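Local coordinates for resiniferatoxin-binding, phosphotriesterase-related protein (Rhodobacter sphaeroides 2.4.1, PDB 3K2G), which probably hydrolyses phosphoric ester bonds, using two zinc ions bound in a TIM-barrel active site of the phosphotriesterase family, at residues Leu148-Ile153 and Glu188-Arg193; Arg197-Thr202 and Glu227-Arg232; Leu216-Leu221 and Ala250-Arg255. All blocks are in the same frame, centred on the assembly; numbering follows the deposited sequence.

Contact 1. Residues Leu148-Ile153 and Glu188-Arg193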
ATOM      1  N   LEU B 148      20.404 -32.470 -29.285  1.00 42.74           N
ATOM      2  CA  LEU B 148      19.214 -33.121 -28.740  1.00 39.74           C
ATOM      3  C   LEU B 148      17.928 -32.360 -29.036  1.00 38.25           C
ATOM      4  O   LEU B 148      17.893 -31.132 -28.971  1.00 38.77           O
ATOM      5  CB  LEU B 148      19.349 -33.273 -27.226  1.00 39.35           C
ATOM      6  CG  LEU B 148      20.614 -33.923 -26.670  1.00 39.28           C
ATOM      7  CD1 LEU B 148      20.552 -33.918 -25.144  1.00 38.94           C
ATOM      8  CD2 LEU B 148      20.743 -35.341 -27.200  1.00 40.33           C
ATOM      9  N   SER B 149      16.868 -33.095 -29.357  1.00 36.50           N
ATOM     10  CA  SER B 149      15.571 -32.482 -29.626  1.00 33.43           C
ATOM     11  C   SER B 149      14.817 -32.496 -28.304  1.00 31.92           C
ATOM     12  O   SER B 149      15.289 -33.076 -27.326  1.00 29.46           O
ATOM     13  CB  SER B 149      14.786 -33.295 -30.656  1.00 34.10           C
ATOM     14  OG  SER B 149      14.377 -34.541 -30.113  1.00 31.13           O
ATOM     15  N   ALA B 150      13.649 -31.867 -28.268  1.00 30.81           N
ATOM     16  CA  ALA B 150      12.863 -31.857 -27.043  1.00 29.65           C
ATOM     17  C   ALA B 150      12.513 -33.297 -26.665  1.00 28.57           C
ATOM     18  O   ALA B 150      12.554 -33.672 -25.493  1.00 26.95           O
ATOM     19  CB  ALA B 150      11.593 -31.031 -27.230  1.00 28.86           C
ATOM     20  N   ASP B 151      12.188 -34.113 -27.663  1.00 28.87           N
ATOM     21  CA  ASP B 151      11.844 -35.502 -27.388  1.00 28.33           C
ATOM     22  C   ASP B 151      13.045 -36.325 -26.931  1.00 27.91           C
ATOM     23  O   ASP B 151      12.903 -37.222 -26.097  1.00 25.90           O
ATOM     24  CB  ASP B 151      11.185 -36.151 -28.612  1.00 29.80           C
ATOM     25  CG  ASP B 151       9.787 -35.609 -28.876  1.00 30.97           C
ATOM     26  OD1 ASP B 151       9.014 -35.450 -27.905  1.00 28.37           O
ATOM     27  OD2 ASP B 151       9.455 -35.351 -30.052  1.00 32.49           O
ATOM     28  N   ASP B 152      14.228 -36.022 -27.459  1.00 27.85           N
ATOM     29  CA  ASP B 152      15.432 -36.752 -27.061  1.00 28.25           C
ATOM     30  C   ASP B 152      15.715 -36.459 -25.586  1.00 27.34           C
ATOM     31  O   ASP B 152      16.146 -37.333 -24.835  1.00 26.10           O
ATOM     32  CB  ASP B 152      16.634 -36.331 -27.916  1.00 30.07           C
ATOM     33  CG  ASP B 152      16.435 -36.624 -29.395  1.00 32.07           C
ATOM     34  OD1 ASP B 152      16.039 -37.760 -29.732  1.00 30.32           O
ATOM     35  OD2 ASP B 152      16.683 -35.720 -30.220  1.00 33.35           O
ATOM     36  N   ILE B 153      15.464 -35.221 -25.179  1.00 26.55           N
ATOM     37  CA  ILE B 153      15.671 -34.820 -23.793  1.00 24.90           C
ATOM     38  C   ILE B 153      14.671 -35.561 -22.913  1.00 22.40           C
ATOM     39  O   ILE B 153      15.010 -36.027 -21.825  1.00 19.86           O
ATOM     40  CB  ILE B 153      15.493 -33.296 -23.627  1.00 24.98           C
ATOM     41  CG1 ILE B 153      16.658 -32.577 -24.315  1.00 26.48           C
ATOM     42  CG2 ILE B 153      15.425 -32.923 -22.143  1.00 25.38           C
ATOM     43  CD1 ILE B 153      16.538 -31.074 -24.346  1.00 23.35           C
ATOM     44  N   GLU B 188      16.447 -23.180 -23.818  1.00 27.89           N
ATOM     45  CA  GLU B 188      15.822 -23.394 -22.522  1.00 28.12           C
ATOM     46  C   GLU B 188      14.365 -23.810 -22.710  1.00 27.86           C
ATOM     47  O   GLU B 188      13.843 -24.624 -21.945  1.00 27.72           O
ATOM     48  CB  GLU B 188      15.931 -22.120 -21.679  1.00 27.54           C
ATOM     49  CG  GLU B 188      17.372 -21.634 -21.555  1.00 27.73           C
ATOM     50  CD  GLU B 188      17.504 -20.322 -20.820  1.00 28.30           C
ATOM     51  OE1 GLU B 188      16.598 -19.474 -20.941  1.00 26.71           O
ATOM     52  OE2 GLU B 188      18.527 -20.132 -20.134  1.00 27.06           O
ATOM     53  N   GLU B 189      13.723 -23.260 -23.738  1.00 27.98           N
ATOM     54  CA  GLU B 189      12.333 -23.589 -24.041  1.00 28.13           C
ATOM     55  C   GLU B 189      12.242 -25.046 -24.479  1.00 27.13           C
ATOM     56  O   GLU B 189      11.327 -25.770 -24.079  1.00 24.02           O
ATOM     57  CB  GLU B 189      11.792 -22.693 -25.159  1.00 30.44           C
ATOM     58  CG  GLU B 189      10.304 -22.888 -25.417  1.00 34.22           C
ATOM     59  CD  GLU B 189       9.767 -21.993 -26.522  1.00 36.62           C
ATOM     60  OE1 GLU B 189       9.912 -20.757 -26.418  1.00 39.01           O
ATOM     61  OE2 GLU B 189       9.189 -22.527 -27.493  1.00 36.36           O
ATOM     62  N   LYS B 190      13.193 -25.463 -25.315  1.00 26.51           N
ATOM     63  CA  LYS B 190      13.242 -26.840 -25.800  1.00 25.88           C
ATOM     64  C   LYS B 190      13.464 -27.755 -24.606  1.00 24.50           C
ATOM     65  O   LYS B 190      12.845 -28.811 -24.486  1.00 23.56           O
ATOM     66  CB  LYS B 190      14.394 -27.022 -26.789  1.00 27.68           C
ATOM     67  CG  LYS B 190      14.486 -28.427 -27.384  1.00 29.14           C
ATOM     68  CD  LYS B 190      15.767 -28.605 -28.188  1.00 29.51           C
ATOM     69  CE  LYS B 190      16.992 -28.506 -27.292  1.00 31.05           C
ATOM     70  NZ  LYS B 190      18.262 -28.525 -28.063  1.00 30.61           N
ATOM     71  N   SER B 191      14.368 -27.340 -23.727  1.00 22.30           N
ATOM     72  CA  SER B 191      14.679 -28.101 -22.532  1.00 20.91           C
ATOM     73  C   SER B 191      13.420 -28.290 -21.686  1.00 19.76           C
ATOM     74  O   SER B 191      13.113 -29.401 -21.254  1.00 20.79           O
ATOM     75  CB  SER B 191      15.742 -27.365 -21.713  1.00 20.05           C
ATOM     76  OG  SER B 191      15.923 -27.968 -20.446  1.00 21.19           O
ATOM     77  N   LEU B 192      12.697 -27.198 -21.458  1.00 19.07           N
ATOM     78  CA  LEU B 192      11.478 -27.242 -20.656  1.00 20.02           C
ATOM     79  C   LEU B 192      10.381 -28.084 -21.299  1.00 19.69           C
ATOM     80  O   LEU B 192       9.641 -28.775 -20.602  1.00 17.96           O
ATOM     81  CB  LEU B 192      10.956 -25.826 -20.398  1.00 20.05           C
ATOM     82  CG  LEU B 192       9.722 -25.747 -19.487  1.00 22.52           C
ATOM     83  CD1 LEU B 192      10.032 -26.401 -18.149  1.00 22.50           C
ATOM     84  CD2 LEU B 192       9.305 -24.299 -19.291  1.00 20.52           C
ATOM     85  N   ARG B 193      10.268 -28.015 -22.623  1.00 20.43           N
ATOM     86  CA  ARG B 193       9.262 -28.798 -23.334  1.00 22.69           C
ATOM     87  C   ARG B 193       9.568 -30.286 -23.186  1.00 22.13           C
ATOM     88  O   ARG B 193       8.666 -31.096 -22.971  1.00 22.87           O
ATOM     89  CB  ARG B 193       9.223 -28.415 -24.818  1.00 25.10           C
ATOM     90  CG  ARG B 193       8.658 -27.025 -25.090  1.00 26.65           C
ATOM     91  CD  ARG B 193       8.512 -26.767 -26.585  1.00 29.68           C
ATOM     92  NE  ARG B 193       7.911 -25.467 -26.881  1.00 28.97           N
ATOM     93  CZ  ARG B 193       6.652 -25.135 -26.606  1.00 29.63           C
ATOM     94  NH1 ARG B 193       5.841 -26.005 -26.024  1.00 29.29           N
ATOM     95  NH2 ARG B 193       6.202 -23.927 -26.909  1.00 29.36           N
TER
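Lys190 lies lengthwise along Ala150 and reaches Leu148, its side chain serving both an apolar and a polar purpose. Its CG rests 3.6 Å from Ala150 N, in the first turn of helix 150-162, and the methylene run continues past the Ser149-Ala150 peptide. A bend at the third torsion (chi3 65°) brings NZ to Leu148 O, to which it donates over 2.8 Å. The ammonium arrives almost in line with the carbonyl bond, at a C=O...N angle of 161°. Ala145 O accepts from the same nitrogen, so two backbone carbonyls fix the charged end. The contact joins helices 150-162 and 186-202, neighbours on the outside of a TIM barrel, with strand 175-178 coming between them in sequence. The N-terminus of the first helix is closed by a capping box: Asp152 N donates to Ser149 OG at 3.0 Å, while Asp152 OD2 takes Ser149 N at 2.8 Å. Ala150 CB lies beside the second helix, 3.7 Å from Lys190 O, and the CA atoms of Ala150 and Lys190 are only 5.2 Å apart. Deeper in, Ile153 crosses the lysine side chain at roughly a right angle, its CD1 3.9 Å from Lys190 CE and equally near Ser191 CA. The Ser191 side chain lies about 7 Å from that of the zinc ligand Tyr136.

Contact 2. Residues Arg197-Thr202 and Glu227-Arg232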
ATOM      1  N   ARG B 197       7.227 -33.075 -21.298  1.00 17.20           N
ATOM      2  CA  ARG B 197       6.816 -34.303 -21.962  1.00 18.27           C
ATOM      3  C   ARG B 197       7.241 -35.476 -21.096  1.00 18.87           C
ATOM      4  O   ARG B 197       6.550 -36.491 -21.020  1.00 19.43           O
ATOM      5  CB  ARG B 197       7.432 -34.392 -23.362  1.00 17.51           C
ATOM      6  CG  ARG B 197       6.881 -33.319 -24.291  1.00 20.88           C
ATOM      7  CD  ARG B 197       7.477 -33.362 -25.692  1.00 22.35           C
ATOM      8  NE  ARG B 197       7.087 -32.177 -26.455  1.00 24.03           N
ATOM      9  CZ  ARG B 197       7.579 -31.855 -27.649  1.00 26.48           C
ATOM     10  NH1 ARG B 197       8.483 -32.633 -28.227  1.00 24.86           N
ATOM     11  NH2 ARG B 197       7.178 -30.744 -28.259  1.00 25.70           N
ATOM     12  N   ALA B 198       8.376 -35.329 -20.421  1.00 19.22           N
ATOM     13  CA  ALA B 198       8.862 -36.386 -19.544  1.00 18.10           C
ATOM     14  C   ALA B 198       7.947 -36.467 -18.333  1.00 18.13           C
ATOM     15  O   ALA B 198       7.769 -37.537 -17.749  1.00 16.63           O
ATOM     16  CB  ALA B 198      10.296 -36.100 -19.103  1.00 18.16           C
ATOM     17  N   GLN B 199       7.360 -35.334 -17.955  1.00 16.35           N
ATOM     18  CA  GLN B 199       6.461 -35.313 -16.808  1.00 16.35           C
ATOM     19  C   GLN B 199       5.227 -36.151 -17.147  1.00 15.54           C
ATOM     20  O   GLN B 199       4.745 -36.930 -16.321  1.00 16.04           O
ATOM     21  CB  GLN B 199       6.060 -33.873 -16.477  1.00 17.63           C
ATOM     22  CG  GLN B 199       5.468 -33.664 -15.083  1.00 17.93           C
ATOM     23  CD  GLN B 199       4.083 -34.267 -14.923  1.00 18.70           C
ATOM     24  OE1 GLN B 199       3.200 -34.042 -15.753  1.00 15.61           O
ATOM     25  NE2 GLN B 199       3.882 -35.027 -13.843  1.00 16.53           N
ATOM     26  N   VAL B 200       4.723 -35.996 -18.366  1.00 15.44           N
ATOM     27  CA  VAL B 200       3.549 -36.753 -18.797  1.00 17.33           C
ATOM     28  C   VAL B 200       3.874 -38.244 -18.892  1.00 17.39           C
ATOM     29  O   VAL B 200       3.114 -39.091 -18.416  1.00 15.05           O
ATOM     30  CB  VAL B 200       3.042 -36.265 -20.179  1.00 17.86           C
ATOM     31  CG1 VAL B 200       1.868 -37.129 -20.649  1.00 18.75           C
ATOM     32  CG2 VAL B 200       2.610 -34.805 -20.090  1.00 16.72           C
ATOM     33  N   ARG B 201       5.014 -38.563 -19.496  1.00 17.64           N
ATOM     34  CA  ARG B 201       5.410 -39.959 -19.665  1.00 17.68           C
ATOM     35  C   ARG B 201       5.776 -40.706 -18.379  1.00 17.45           C
ATOM     36  O   ARG B 201       5.357 -41.848 -18.195  1.00 18.17           O
ATOM     37  CB  ARG B 201       6.556 -40.045 -20.681  1.00 18.42           C
ATOM     38  CG  ARG B 201       6.156 -39.563 -22.074  1.00 19.95           C
ATOM     39  CD  ARG B 201       7.362 -39.295 -22.973  1.00 21.53           C
ATOM     40  NE  ARG B 201       8.165 -40.491 -23.227  1.00 20.74           N
ATOM     41  CZ  ARG B 201       9.313 -40.485 -23.900  1.00 22.15           C
ATOM     42  NH1 ARG B 201       9.792 -39.346 -24.385  1.00 19.32           N
ATOM     43  NH2 ARG B 201       9.986 -41.615 -24.084  1.00 19.71           N
ATOM     44  N   THR B 202       6.523 -40.067 -17.478  1.00 15.92           N
ATOM     45  CA  THR B 202       6.933 -40.722 -16.234  1.00 16.06           C
ATOM     46  C   THR B 202       5.979 -40.512 -15.052  1.00 14.56           C
ATOM     47  O   THR B 202       5.951 -41.315 -14.119  1.00 14.69           O
ATOM     48  CB  THR B 202       8.340 -40.249 -15.787  1.00 18.13           C
ATOM     49  OG1 THR B 202       8.296 -38.856 -15.448  1.00 14.91           O
ATOM     50  CG2 THR B 202       9.346 -40.463 -16.899  1.00 19.54           C
ATOM     51  N   GLU B 227       1.913 -28.630 -23.078  1.00 25.57           N
ATOM     52  CA  GLU B 227       2.641 -29.858 -23.352  1.00 24.28           C
ATOM     53  C   GLU B 227       1.917 -31.006 -22.665  1.00 23.90           C
ATOM     54  O   GLU B 227       2.371 -32.147 -22.701  1.00 24.37           O
ATOM     55  CB  GLU B 227       4.084 -29.779 -22.846  1.00 23.49           C
ATOM     56  CG  GLU B 227       5.038 -29.002 -23.741  1.00 23.20           C
ATOM     57  CD  GLU B 227       5.160 -29.582 -25.148  1.00 24.71           C
ATOM     58  OE1 GLU B 227       4.864 -30.781 -25.340  1.00 24.10           O
ATOM     59  OE2 GLU B 227       5.571 -28.837 -26.060  1.00 24.67           O
ATOM     60  N   GLY B 228       0.791 -30.688 -22.033  1.00 22.48           N
ATOM     61  CA  GLY B 228       0.002 -31.704 -21.355  1.00 22.19           C
ATOM     62  C   GLY B 228       0.482 -32.106 -19.975  1.00 21.58           C
ATOM     63  O   GLY B 228      -0.004 -33.087 -19.405  1.00 20.62           O
ATOM     64  N   ALA B 229       1.432 -31.361 -19.419  1.00 19.68           N
ATOM     65  CA  ALA B 229       1.946 -31.690 -18.096  1.00 18.95           C
ATOM     66  C   ALA B 229       0.990 -31.249 -16.986  1.00 18.69           C
ATOM     67  O   ALA B 229       0.132 -30.388 -17.189  1.00 18.42           O
ATOM     68  CB  ALA B 229       3.313 -31.073 -17.899  1.00 18.66           C
ATOM     69  N   ASP B 230       1.166 -31.845 -15.811  1.00 17.45           N
ATOM     70  CA  ASP B 230       0.332 -31.602 -14.639  1.00 17.05           C
ATOM     71  C   ASP B 230       0.782 -30.409 -13.784  1.00 17.20           C
ATOM     72  O   ASP B 230       1.719 -30.523 -12.996  1.00 16.35           O
ATOM     73  CB  ASP B 230       0.337 -32.870 -13.780  1.00 17.48           C
ATOM     74  CG  ASP B 230      -0.827 -32.934 -12.816  1.00 19.61           C
ATOM     75  OD1 ASP B 230      -1.404 -31.874 -12.492  1.00 16.92           O
ATOM     76  OD2 ASP B 230      -1.150 -34.057 -12.372  1.00 18.69           O
ATOM     77  N   LEU B 231       0.105 -29.273 -13.919  1.00 15.69           N
ATOM     78  CA  LEU B 231       0.475 -28.091 -13.143  1.00 16.78           C
ATOM     79  C   LEU B 231       0.414 -28.352 -11.642  1.00 15.75           C
ATOM     80  O   LEU B 231       1.153 -27.749 -10.874  1.00 13.90           O
ATOM     81  CB  LEU B 231      -0.439 -26.913 -13.491  1.00 17.43           C
ATOM     82  CG  LEU B 231      -0.473 -26.459 -14.953  1.00 22.28           C
ATOM     83  CD1 LEU B 231      -1.334 -25.212 -15.078  1.00 22.53           C
ATOM     84  CD2 LEU B 231       0.943 -26.171 -15.443  1.00 22.87           C
ATOM     85  N   ARG B 232      -0.464 -29.262 -11.234  1.00 15.62           N
ATOM     86  CA  ARG B 232      -0.649 -29.601  -9.823  1.00 17.23           C
ATOM     87  C   ARG B 232       0.594 -30.239  -9.184  1.00 16.06           C
ATOM     88  O   ARG B 232       0.715 -30.290  -7.960  1.00 15.67           O
ATOM     89  CB  ARG B 232      -1.847 -30.543  -9.682  1.00 22.05           C
ATOM     90  CG  ARG B 232      -2.595 -30.405  -8.373  1.00 30.24           C
ATOM     91  CD  ARG B 232      -3.441 -29.145  -8.347  1.00 32.08           C
ATOM     92  NE  ARG B 232      -3.767 -28.773  -6.976  1.00 34.00           N
ATOM     93  CZ  ARG B 232      -4.424 -27.671  -6.637  1.00 33.89           C
ATOM     94  NH1 ARG B 232      -4.837 -26.829  -7.577  1.00 34.90           N
ATOM     95  NH2 ARG B 232      -4.649 -27.404  -5.357  1.00 34.78           N
TER
HETATM   96  O   HOH W   1       0.921 -36.223 -13.414  1.00 19.47           O
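Arg197 presents the edge of its guanidinium group to the carboxylate of Glu227, and the two planes are strongly twisted against each other. Glu227 OE1 sits nearly in the guanidinium plane, 2.9 Å from Arg197 NE, yet the arginine meets that oxygen from above the carboxylate, 52° out of its plane. A second, weak bond runs from Arg197 NH2 to Glu227 OE2 at 3.3 Å. OE2 has a stronger partner in Arg193 of the same helix, so the carboxylate is held between two arginines, which would be expected to stabilise its charge.

The other flat group, the Gln199 amide, is turned steeply against the Asp230 carboxylate. Its OE1 accepts Asp230 N at 3.0 Å, with the donor above the amide plane, 51° out of it, although the N-H itself points almost straight at the oxygen. A kink at the second torsion of Gln199 (chi2 -70°) carries the amide to this position. Its NE2 donates to Leu204 O and also to a water, 3.2 Å from NE2, which in turn donates to Asp230 OD2. Between these two polar grips, Val200 CG2 presses on the loop backbone, 3.2 Å from Gly228 O.

Gly228, with its positive phi, ends helix 217-226 in a Schellman motif, and Asp230 OD1 then accepts Arg232 N in an Asx turn. Such a helix stop followed by a short turn makes an alpha-beta loop, here leading into strand 234-236 at the end of the TIM barrel remote from the metal site.

Contact 3. Residues Leu216-Leu221 and Ala250-Arg255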
ATOM      1  N   LEU B 216       8.321 -14.397 -15.253  1.00 21.38           N
ATOM      2  CA  LEU B 216       8.084 -15.319 -16.367  1.00 21.94           C
ATOM      3  C   LEU B 216       7.304 -16.582 -15.992  1.00 19.93           C
ATOM      4  O   LEU B 216       7.075 -17.448 -16.839  1.00 21.73           O
ATOM      5  CB  LEU B 216       9.427 -15.739 -16.987  1.00 22.96           C
ATOM      6  CG  LEU B 216      10.311 -14.651 -17.608  1.00 23.51           C
ATOM      7  CD1 LEU B 216      11.640 -15.255 -18.056  1.00 24.20           C
ATOM      8  CD2 LEU B 216       9.594 -14.023 -18.788  1.00 24.51           C
ATOM      9  N   ALA B 217       6.894 -16.685 -14.732  1.00 20.31           N
ATOM     10  CA  ALA B 217       6.176 -17.864 -14.246  1.00 19.16           C
ATOM     11  C   ALA B 217       4.923 -18.265 -15.028  1.00 18.71           C
ATOM     12  O   ALA B 217       4.722 -19.450 -15.307  1.00 16.95           O
ATOM     13  CB  ALA B 217       5.832 -17.689 -12.771  1.00 20.22           C
ATOM     14  N   HIS B 218       4.074 -17.301 -15.377  1.00 16.97           N
ATOM     15  CA  HIS B 218       2.865 -17.640 -16.119  1.00 16.72           C
ATOM     16  C   HIS B 218       3.198 -18.166 -17.515  1.00 17.25           C
ATOM     17  O   HIS B 218       2.511 -19.048 -18.026  1.00 15.88           O
ATOM     18  CB  HIS B 218       1.916 -16.438 -16.195  1.00 16.76           C
ATOM     19  CG  HIS B 218       1.056 -16.273 -14.977  1.00 15.71           C
ATOM     20  ND1 HIS B 218       0.069 -17.172 -14.635  1.00 16.17           N
ATOM     21  CD2 HIS B 218       1.054 -15.329 -14.006  1.00 17.73           C
ATOM     22  CE1 HIS B 218      -0.502 -16.791 -13.507  1.00 18.07           C
ATOM     23  NE2 HIS B 218       0.079 -15.674 -13.103  1.00 15.17           N
ATOM     24  N   ARG B 219       4.252 -17.637 -18.132  1.00 17.62           N
ATOM     25  CA  ARG B 219       4.648 -18.116 -19.454  1.00 20.02           C
ATOM     26  C   ARG B 219       5.182 -19.543 -19.312  1.00 18.77           C
ATOM     27  O   ARG B 219       4.985 -20.387 -20.192  1.00 17.06           O
ATOM     28  CB  ARG B 219       5.731 -17.216 -20.062  1.00 23.72           C
ATOM     29  CG  ARG B 219       6.270 -17.744 -21.389  1.00 30.85           C
ATOM     30  CD  ARG B 219       7.374 -16.873 -21.979  1.00 35.82           C
ATOM     31  NE  ARG B 219       7.925 -17.467 -23.196  1.00 39.06           N
ATOM     32  CZ  ARG B 219       8.974 -16.990 -23.861  1.00 40.94           C
ATOM     33  NH1 ARG B 219       9.598 -15.901 -23.430  1.00 41.50           N
ATOM     34  NH2 ARG B 219       9.404 -17.606 -24.957  1.00 40.65           N
ATOM     35  N   VAL B 220       5.865 -19.801 -18.197  1.00 18.66           N
ATOM     36  CA  VAL B 220       6.416 -21.126 -17.917  1.00 17.49           C
ATOM     37  C   VAL B 220       5.276 -22.123 -17.769  1.00 18.46           C
ATOM     38  O   VAL B 220       5.307 -23.193 -18.371  1.00 17.48           O
ATOM     39  CB  VAL B 220       7.264 -21.150 -16.604  1.00 19.01           C
ATOM     40  CG1 VAL B 220       7.395 -22.581 -16.080  1.00 17.84           C
ATOM     41  CG2 VAL B 220       8.653 -20.583 -16.864  1.00 17.19           C
ATOM     42  N   LEU B 221       4.271 -21.769 -16.968  1.00 17.76           N
ATOM     43  CA  LEU B 221       3.130 -22.659 -16.763  1.00 17.85           C
ATOM     44  C   LEU B 221       2.327 -22.847 -18.047  1.00 18.42           C
ATOM     45  O   LEU B 221       1.775 -23.924 -18.286  1.00 17.93           O
ATOM     46  CB  LEU B 221       2.221 -22.134 -15.648  1.00 15.33           C
ATOM     47  CG  LEU B 221       2.818 -22.151 -14.235  1.00 16.03           C
ATOM     48  CD1 LEU B 221       1.749 -21.736 -13.219  1.00 15.91           C
ATOM     49  CD2 LEU B 221       3.352 -23.547 -13.901  1.00 10.38           C
ATOM     50  N   ALA B 250      -0.249 -15.249  -6.114  1.00 15.50           N
ATOM     51  CA  ALA B 250      -1.531 -15.904  -5.873  1.00 17.33           C
ATOM     52  C   ALA B 250      -2.125 -16.507  -7.142  1.00 15.87           C
ATOM     53  O   ALA B 250      -2.681 -17.606  -7.111  1.00 14.89           O
ATOM     54  CB  ALA B 250      -2.526 -14.909  -5.243  1.00 17.54           C
ATOM     55  N   THR B 251      -2.005 -15.802  -8.262  1.00 16.17           N
ATOM     56  CA  THR B 251      -2.566 -16.311  -9.506  1.00 15.57           C
ATOM     57  C   THR B 251      -1.833 -17.554  -9.995  1.00 17.09           C
ATOM     58  O   THR B 251      -2.410 -18.397 -10.688  1.00 15.29           O
ATOM     59  CB  THR B 251      -2.570 -15.229 -10.602  1.00 15.19           C
ATOM     60  OG1 THR B 251      -1.259 -14.678 -10.747  1.00 12.99           O
ATOM     61  CG2 THR B 251      -3.561 -14.127 -10.240  1.00 14.87           C
ATOM     62  N   LEU B 252      -0.556 -17.666  -9.630  1.00 15.35           N
ATOM     63  CA  LEU B 252       0.239 -18.828  -9.998  1.00 14.33           C
ATOM     64  C   LEU B 252      -0.223 -19.985  -9.137  1.00 14.36           C
ATOM     65  O   LEU B 252      -0.373 -21.107  -9.622  1.00 14.08           O
ATOM     66  CB  LEU B 252       1.723 -18.567  -9.743  1.00 13.41           C
ATOM     67  CG  LEU B 252       2.352 -17.562 -10.707  1.00 14.70           C
ATOM     68  CD1 LEU B 252       3.713 -17.122 -10.162  1.00 13.10           C
ATOM     69  CD2 LEU B 252       2.485 -18.198 -12.087  1.00 15.61           C
ATOM     70  N   ALA B 253      -0.461 -19.705  -7.857  1.00 13.67           N
ATOM     71  CA  ALA B 253      -0.915 -20.734  -6.935  1.00 14.44           C
ATOM     72  C   ALA B 253      -2.281 -21.250  -7.378  1.00 15.63           C
ATOM     73  O   ALA B 253      -2.534 -22.454  -7.347  1.00 12.97           O
ATOM     74  CB  ALA B 253      -0.999 -20.173  -5.518  1.00 14.60           C
ATOM     75  N   GLN B 254      -3.146 -20.325  -7.798  1.00 14.95           N
ATOM     76  CA  GLN B 254      -4.491 -20.659  -8.243  1.00 16.50           C
ATOM     77  C   GLN B 254      -4.464 -21.606  -9.448  1.00 16.10           C
ATOM     78  O   GLN B 254      -5.335 -22.469  -9.587  1.00 15.02           O
ATOM     79  CB  GLN B 254      -5.259 -19.384  -8.600  1.00 15.92           C
ATOM     80  CG  GLN B 254      -6.677 -19.645  -9.099  1.00 16.26           C
ATOM     81  CD  GLN B 254      -7.544 -20.318  -8.053  1.00 16.10           C
ATOM     82  OE1 GLN B 254      -7.768 -19.766  -6.982  1.00 16.63           O
ATOM     83  NE2 GLN B 254      -8.036 -21.515  -8.359  1.00 16.32           N
ATOM     84  N   ARG B 255      -3.472 -21.446 -10.319  1.00 15.31           N
ATOM     85  CA  ARG B 255      -3.366 -22.326 -11.475  1.00 17.03           C
ATOM     86  C   ARG B 255      -3.018 -23.734 -11.008  1.00 16.21           C
ATOM     87  O   ARG B 255      -3.193 -24.696 -11.749  1.00 17.01           O
ATOM     88  CB  ARG B 255      -2.323 -21.808 -12.474  1.00 16.79           C
ATOM     89  CG  ARG B 255      -2.758 -20.537 -13.189  1.00 17.48           C
ATOM     90  CD  ARG B 255      -1.760 -20.089 -14.254  1.00 19.47           C
ATOM     91  NE  ARG B 255      -1.785 -20.937 -15.446  1.00 18.49           N
ATOM     92  CZ  ARG B 255      -1.079 -20.700 -16.549  1.00 17.80           C
ATOM     93  NH1 ARG B 255      -0.287 -19.640 -16.620  1.00 18.68           N
ATOM     94  NH2 ARG B 255      -1.169 -21.518 -17.587  1.00 16.14           N
TER
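The imidazole of His218 is met by Thr251, Leu252 and Arg255, each from a different direction. Helices 217-226 and 246-255, which carry these residues, are neighbours in the outer layer of the TIM barrel, separated in sequence by strand 234-236; their local axes run nearly parallel, at 16°, and approach to 10.6 Å. One edge of the ring faces Thr251, with His218 NE2 donating to Thr251 OG1 over 2.9 Å in the ring plane; the hydroxyl also bonds Val247 O in its own helix. At another edge, His218 ND1 accepts from Arg255 NH1 at 3.2 Å. Ring and guanidinium are almost coplanar, only 10° apart, so this bond lies in both planes at once. The pattern of one donating and one accepting nitrogen is consistent with a neutral imidazole protonated on NE2.

Leu252 comes in over a face of the same ring. Its CD2 stands 3.5 Å from the ring centroid, practically on the ring normal, in a clear CH-pi contact. That leucine also packs tightly against Ala217, with CD1 only 3.4 Å from Ala217 CB, while Leu236 of the intervening strand touches both residues from the barrel side.

Arg255 bends at its third torsion (chi3 73°) and runs past Leu221 in the opposite direction, laying a guanidinium face on Leu221 CB. Its NH2 is claimed by Asp222 and Glu225, which lie on the first helix as well, so the arginine ties the two helices together with several polar bonds. A second subunit borders this site, its Gln254 packing on Arg255 and its Tyr295 on Thr251. Arg255 NH1 also bonds His218 O at 3.2 Å, less straight than its bond to ND1, being bent to 137° at the hydrogen.

The three contacts follow one another round the barrel wall. Contact 1 joins helices 150-162 and 186-202, contact 2 joins the latter to the loop after helix 217-226, and contact 3 joins helix 217-226 to helix 246-255. Contact 1 closes before the others open, whereas the segments of contacts 2 and 3 alternate along the chain. Contacts 1 and 2, centres about 13 Å apart, are joined by two salt bridges, Arg197-Asp151 and Arg193-Glu227; the centre of contact 3 is about 16 Å from that of contact 2, with Leu231 packing against Leu221 and Arg255. The helices pack side by side outside parallel strands: zinc ligand Glu177 lies in strand 175-178, His209 and His238 just after strands 206-208 and 234-236.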